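CREG-like beta-barrel domain-containing protein (Agrobacterium tumefaciens, PDB 3DNH) is of unknown function but has a CREG-like, FMN-binding-type split beta-barrel domain, and so may bind a flavin or a related cofactor. Local coordinates at residues 199-204 with 209-214; 82-87 with 143-148. One frame throughout, in Å; residues are numbered along the deposited sequence.

Contact 1: residues 199-204 with 209-214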
loop_
_atom_site.group_PDB
_atom_site.type_symbol
_atom_site.label_atom_id
_atom_site.label_comp_id
_atom_site.label_asym_id
_atom_site.label_seq_id
_atom_site.Cartn_x
_atom_site.Cartn_y
_atom_site.Cartn_z
ATOM N N GLU A 199 -6.085 28.434 11.301
ATOM C CA GLU A 199 -4.756 28.748 10.754
ATOM C C GLU A 199 -4.044 27.517 10.148
ATOM O O GLU A 199 -3.442 27.624 9.079
ATOM C CB GLU A 199 -3.850 29.407 11.785
ATOM C CG GLU A 199 -2.748 30.243 11.167
ATOM C CD GLU A 199 -3.202 31.697 10.857
ATOM O OE1 GLU A 199 -2.494 32.625 11.290
ATOM O OE2 GLU A 199 -4.267 31.946 10.214
ATOM N N ALA A 200 -4.120 26.354 10.806
ATOM C CA ALA A 200 -3.465 25.138 10.255
ATOM C C ALA A 200 -4.120 24.767 8.901
ATOM O O ALA A 200 -3.442 24.377 7.940
ATOM C CB ALA A 200 -3.578 24.032 11.209
ATOM N N SER A 201 -5.435 24.925 8.827
ATOM C CA SER A 201 -6.183 24.651 7.594
ATOM C C SER A 201 -5.819 25.648 6.474
ATOM O O SER A 201 -5.622 25.234 5.317
ATOM C CB SER A 201 -7.673 24.642 7.889
ATOM O OG SER A 201 -8.404 24.264 6.738
ATOM N N ARG A 202 -5.637 26.931 6.811
ATOM C CA ARG A 202 -5.095 27.907 5.841
ATOM C C ARG A 202 -3.732 27.492 5.274
ATOM O O ARG A 202 -3.472 27.658 4.068
ATOM C CB ARG A 202 -5.020 29.324 6.420
ATOM C CG ARG A 202 -6.380 30.009 6.457
ATOM C CD ARG A 202 -6.442 31.257 7.361
ATOM N NE ARG A 202 -5.356 32.208 7.099
ATOM C CZ ARG A 202 -5.455 33.542 7.200
ATOM N NH1 ARG A 202 -4.384 34.298 6.946
ATOM N NH2 ARG A 202 -6.614 34.127 7.529
ATOM N N LEU A 203 -2.865 26.991 6.136
ATOM C CA LEU A 203 -1.522 26.511 5.728
ATOM C C LEU A 203 -1.624 25.260 4.875
ATOM O O LEU A 203 -0.891 25.129 3.889
ATOM C CB LEU A 203 -0.620 26.220 6.946
ATOM C CG LEU A 203 -0.374 27.377 7.916
ATOM C CD1 LEU A 203 0.367 26.876 9.151
ATOM C CD2 LEU A 203 0.439 28.500 7.217
ATOM N N ALA A 204 -2.544 24.356 5.240
ATOM C CA ALA A 204 -2.733 23.141 4.463
ATOM C C ALA A 204 -3.253 23.463 3.050
ATOM O O ALA A 204 -2.807 22.860 2.065
ATOM C CB ALA A 204 -3.635 22.195 5.174
ATOM N N ALA A 209 -3.643 21.319 -0.226
ATOM C CA ALA A 209 -4.626 20.375 0.334
ATOM C C ALA A 209 -6.064 20.933 0.426
ATOM O O ALA A 209 -6.321 22.087 0.096
ATOM C CB ALA A 209 -4.175 19.879 1.702
ATOM N N LYS A 210 -6.997 20.086 0.858
ATOM C CA LYS A 210 -8.396 20.495 1.003
ATOM C C LYS A 210 -8.702 20.920 2.431
ATOM O O LYS A 210 -8.233 20.301 3.379
ATOM C CB LYS A 210 -9.344 19.363 0.593
ATOM C CG LYS A 210 -9.913 19.457 -0.839
ATOM C CD LYS A 210 -9.193 18.565 -1.852
ATOM C CE LYS A 210 -9.544 17.061 -1.701
ATOM N NZ LYS A 210 -8.879 16.400 -0.501
ATOM N N THR A 211 -9.520 21.964 2.573
ATOM C CA THR A 211 -9.962 22.447 3.889
ATOM C C THR A 211 -10.469 21.296 4.779
ATOM O O THR A 211 -10.838 20.207 4.296
ATOM C CB THR A 211 -10.994 23.604 3.775
ATOM O OG1 THR A 211 -11.207 24.202 5.068
ATOM C CG2 THR A 211 -12.321 23.113 3.169
ATOM N N GLY A 212 -10.432 21.525 6.084
ATOM C CA GLY A 212 -10.702 20.444 7.017
ATOM C C GLY A 212 -10.239 20.806 8.402
ATOM O O GLY A 212 -9.910 21.966 8.671
ATOM N N ARG A 213 -10.234 19.814 9.287
ATOM C CA ARG A 213 -9.767 20.058 10.644
ATOM C C ARG A 213 -8.309 19.643 10.669
ATOM O O ARG A 213 -7.963 18.486 10.952
ATOM C CB ARG A 213 -10.639 19.373 11.713
ATOM C CG ARG A 213 -12.184 19.748 11.678
ATOM C CD ARG A 213 -12.525 21.196 11.170
ATOM N NE ARG A 213 -12.165 22.315 12.075
ATOM C CZ ARG A 213 -11.380 23.360 11.767
ATOM N NH1 ARG A 213 -10.820 23.467 10.562
ATOM N NH2 ARG A 213 -11.153 24.324 12.675
ATOM N N TRP A 214 -7.469 20.603 10.291
ATOM C CA TRP A 214 -6.003 20.441 10.224
ATOM C C TRP A 214 -5.278 20.823 11.510
ATOM O O TRP A 214 -5.731 21.706 12.249
ATOM C CB TRP A 214 -5.468 21.308 9.086
ATOM C CG TRP A 214 -5.858 20.769 7.760
ATOM C CD1 TRP A 214 -6.963 21.093 7.040
ATOM C CD2 TRP A 214 -5.180 19.741 7.026
ATOM N NE1 TRP A 214 -6.986 20.378 5.869
ATOM C CE2 TRP A 214 -5.919 19.524 5.839
ATOM C CE3 TRP A 214 -4.008 19.009 7.236
ATOM C CZ2 TRP A 214 -5.522 18.585 4.866
ATOM C CZ3 TRP A 214 -3.607 18.096 6.272
ATOM C CH2 TRP A 214 -4.360 17.895 5.096
#
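Ala204 sets its methyl squarely on the indole of Trp214: Ala204 CB stands 3.5 Å from the centroid of the five-membered ring and only 14° off the ring normal, a CH-pi contact over one face. Trp214 reaches this place with CG beside its backbone N and anti to the carbonyl carbon (chi1 -70°), while chi2 of 92° turns the indole so that this face meets the helix. At the ring's edge, Trp214 NE1 donates to Lys210 O at 2.8 Å, with the acceptor close to the ring plane; that bond helps hold the indole's rotation and ties it back to its own loop. Nearer the root of the side chain, Ala200 CB packs on Trp214 CB at 3.9 Å.

Ser201 supplies the polar side of the contact. Its hydroxyl, swung beside its own carbonyl carbon, meets Thr211 OG1 at 3.3 Å from Ser201 OG, a hydrogen bond in which either could be the donor. Gly212 O is a second, weak possibility for the Ser201 proton. Where the helix runs out, Ala209 N donates to Ala204 O at 2.9 Å.

Leu226 and Ala233 of the small sheet also touch the Trp214 side chain. The chemistry is thus mainly apolar, small alanines letting a buried tryptophan lie close to the helix, while the one polar atom of its side chain, NE1, is satisfied by its own loop.

Contact 2: residues 82-87 with 143-148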
loop_
_atom_site.group_PDB
_atom_site.type_symbol
_atom_site.label_atom_id
_atom_site.label_comp_id
_atom_site.label_asym_id
_atom_site.label_seq_id
_atom_site.Cartn_x
_atom_site.Cartn_y
_atom_site.Cartn_z
ATOM N N ASN A 82 10.184 -11.171 12.428
ATOM C CA ASN A 82 11.176 -11.198 11.339
ATOM C C ASN A 82 12.257 -10.164 11.600
ATOM O O ASN A 82 13.461 -10.478 11.535
ATOM C CB ASN A 82 10.533 -10.980 9.959
ATOM C CG ASN A 82 9.683 -12.153 9.513
ATOM O OD1 ASN A 82 9.790 -13.236 10.066
ATOM N ND2 ASN A 82 8.805 -11.932 8.521
HETATM N N MSE A 83 11.816 -8.956 11.948
HETATM C CA MSE A 83 12.706 -7.853 12.283
HETATM C C MSE A 83 13.620 -8.103 13.503
HETATM O O MSE A 83 14.744 -7.624 13.518
HETATM C CB MSE A 83 11.904 -6.557 12.449
HETATM C CG MSE A 83 11.375 -6.010 11.123
HETATM SE SE MSE A 83 10.487 -4.271 11.267
HETATM C CE MSE A 83 8.805 -4.815 12.186
ATOM N N GLU A 84 13.156 -8.869 14.498
ATOM C CA GLU A 84 14.050 -9.355 15.581
ATOM C C GLU A 84 15.187 -10.179 14.988
ATOM O O GLU A 84 16.350 -9.972 15.309
ATOM C CB GLU A 84 13.328 -10.253 16.605
ATOM C CG GLU A 84 12.643 -9.575 17.784
ATOM C CD GLU A 84 13.401 -8.354 18.355
ATOM O OE1 GLU A 84 14.096 -8.498 19.391
ATOM O OE2 GLU A 84 13.272 -7.234 17.775
ATOM N N THR A 85 14.827 -11.121 14.125
ATOM C CA THR A 85 15.786 -12.047 13.522
ATOM C C THR A 85 16.763 -11.379 12.519
ATOM O O THR A 85 17.927 -11.762 12.468
ATOM C CB THR A 85 15.067 -13.272 12.892
ATOM O OG1 THR A 85 14.173 -12.853 11.858
ATOM C CG2 THR A 85 14.259 -14.043 13.951
ATOM N N ASP A 86 16.292 -10.370 11.765
ATOM C CA ASP A 86 17.053 -9.720 10.686
ATOM C C ASP A 86 16.432 -8.339 10.436
ATOM O O ASP A 86 15.252 -8.235 10.036
ATOM C CB ASP A 86 16.969 -10.583 9.416
ATOM C CG ASP A 86 17.857 -10.083 8.270
ATOM O OD1 ASP A 86 18.103 -8.868 8.115
ATOM O OD2 ASP A 86 18.296 -10.949 7.483
ATOM N N ALA A 87 17.219 -7.283 10.661
ATOM C CA ALA A 87 16.671 -5.916 10.634
ATOM C C ALA A 87 16.541 -5.301 9.231
ATOM O O ALA A 87 16.039 -4.199 9.110
ATOM C CB ALA A 87 17.487 -4.973 11.573
ATOM N N ASP A 143 2.774 -5.365 24.445
ATOM C CA ASP A 143 3.948 -5.541 23.565
ATOM C C ASP A 143 4.077 -4.613 22.354
ATOM O O ASP A 143 4.600 -5.013 21.332
ATOM C CB ASP A 143 4.182 -7.017 23.177
ATOM C CG ASP A 143 5.668 -7.303 22.790
ATOM O OD1 ASP A 143 6.460 -6.332 22.616
ATOM O OD2 ASP A 143 6.060 -8.489 22.658
ATOM N N THR A 144 3.641 -3.365 22.487
ATOM C CA THR A 144 3.801 -2.395 21.396
ATOM C C THR A 144 5.311 -2.215 21.158
ATOM O O THR A 144 6.074 -2.067 22.117
ATOM C CB THR A 144 3.063 -1.018 21.671
ATOM O OG1 THR A 144 3.800 -0.191 22.589
ATOM C CG2 THR A 144 1.686 -1.208 22.232
ATOM N N ARG A 145 5.735 -2.282 19.893
ATOM C CA ARG A 145 7.154 -2.085 19.496
ATOM C C ARG A 145 7.305 -0.904 18.536
ATOM O O ARG A 145 6.513 -0.732 17.623
ATOM C CB ARG A 145 7.741 -3.340 18.857
ATOM C CG ARG A 145 7.891 -4.500 19.832
ATOM C CD ARG A 145 8.812 -5.573 19.328
ATOM N NE ARG A 145 8.736 -6.712 20.236
ATOM C CZ ARG A 145 9.112 -7.948 19.925
ATOM N NH1 ARG A 145 9.620 -8.213 18.727
ATOM N NH2 ARG A 145 8.978 -8.917 20.819
ATOM N N LEU A 146 8.347 -0.119 18.741
ATOM C CA LEU A 146 8.539 1.130 18.023
ATOM C C LEU A 146 9.877 1.100 17.263
ATOM O O LEU A 146 10.909 0.788 17.846
ATOM C CB LEU A 146 8.574 2.212 19.069
ATOM C CG LEU A 146 8.060 3.607 18.806
ATOM C CD1 LEU A 146 7.267 3.728 17.510
ATOM C CD2 LEU A 146 7.232 3.966 20.050
ATOM N N TYR A 147 9.866 1.447 15.980
ATOM C CA TYR A 147 11.086 1.329 15.139
ATOM C C TYR A 147 11.288 2.572 14.306
ATOM O O TYR A 147 10.331 3.139 13.879
ATOM C CB TYR A 147 10.902 0.219 14.129
ATOM C CG TYR A 147 10.493 -1.113 14.676
ATOM C CD1 TYR A 147 11.435 -2.129 14.871
ATOM C CD2 TYR A 147 9.146 -1.394 14.908
ATOM C CE1 TYR A 147 11.043 -3.394 15.335
ATOM C CE2 TYR A 147 8.761 -2.593 15.375
ATOM C CZ TYR A 147 9.703 -3.600 15.584
ATOM O OH TYR A 147 9.259 -4.795 16.029
ATOM N N ARG A 148 12.529 2.970 14.020
ATOM C CA ARG A 148 12.703 3.942 12.936
ATOM C C ARG A 148 13.519 3.339 11.798
ATOM O O ARG A 148 14.342 2.416 11.997
ATOM C CB ARG A 148 13.234 5.324 13.429
ATOM C CG ARG A 148 14.533 5.243 14.140
ATOM C CD ARG A 148 15.176 6.622 14.402
ATOM N NE ARG A 148 14.479 7.409 15.402
ATOM C CZ ARG A 148 14.744 7.393 16.714
ATOM N NH1 ARG A 148 15.688 6.609 17.232
ATOM N NH2 ARG A 148 14.035 8.153 17.526
HETATM O O HOH W 1 10.850 -6.695 16.320
#
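Met83, a selenomethionine, lies over one face of the Tyr147 ring in a Met-aromatic contact. Its SE is 4.3 Å from the ring centroid and 14° off the normal; the bend at chi3 (-72°) carries the methyl toward the hydroxyl end, where Met83 CE is 3.7 Å from Tyr147 CZ. Phe71 also meets the tyrosine ring, their planes about 20° apart.

Charge links the next pair. Glu84 and Arg145 cross at about a right angle, with Glu84 CG 3.4 Å from Arg145 NH1. Their salt bridge is long, 3.9 Å from Glu84 OE2 to Arg145 NH1, and no N-H points at the oxygen. Asp143 meets NE of the same guanidinium through a weak bond, and Arg115 is a second partner for Glu84.

One water joins Glu84, Arg145 and Tyr147. It donates to Glu84 OE2 at 2.9 Å and accepts from Arg145 NH1 at 3.1 Å and from Tyr147 OH; it sits in the plane of the tyrosine ring and of the guanidinium, and it supplies the directed bonds that the direct ion pair lacks.

The arrangement packs helix 78-85 against strand 144-157 of the antiparallel barrel, as in the pyridoxamine 5'-phosphate oxidase-like, FMN-binding split-barrel fold.

Overall arrangement
From the N terminus, the chain builds the first strands of the six-stranded barrel before helix 78-85 opens contact 2. Strands 88-93 and 106-115 and helices 121-131 and 135-138 follow, and strand 144-157 then closes this long loop of 55 residues, tying a helix to the barrel wall. Contact 1 begins only later, on helix 199-206, and closes after just four residues, joining that helix to the loop leading into the three-stranded sheet 215-236. The two are therefore in series, neither nested nor crossing. They lie on opposite sides of the chain's centre, with nearest atoms about 21 Å apart: contact 2 belongs to the barrel, contact 1 to the C-terminal helix-and-sheet part.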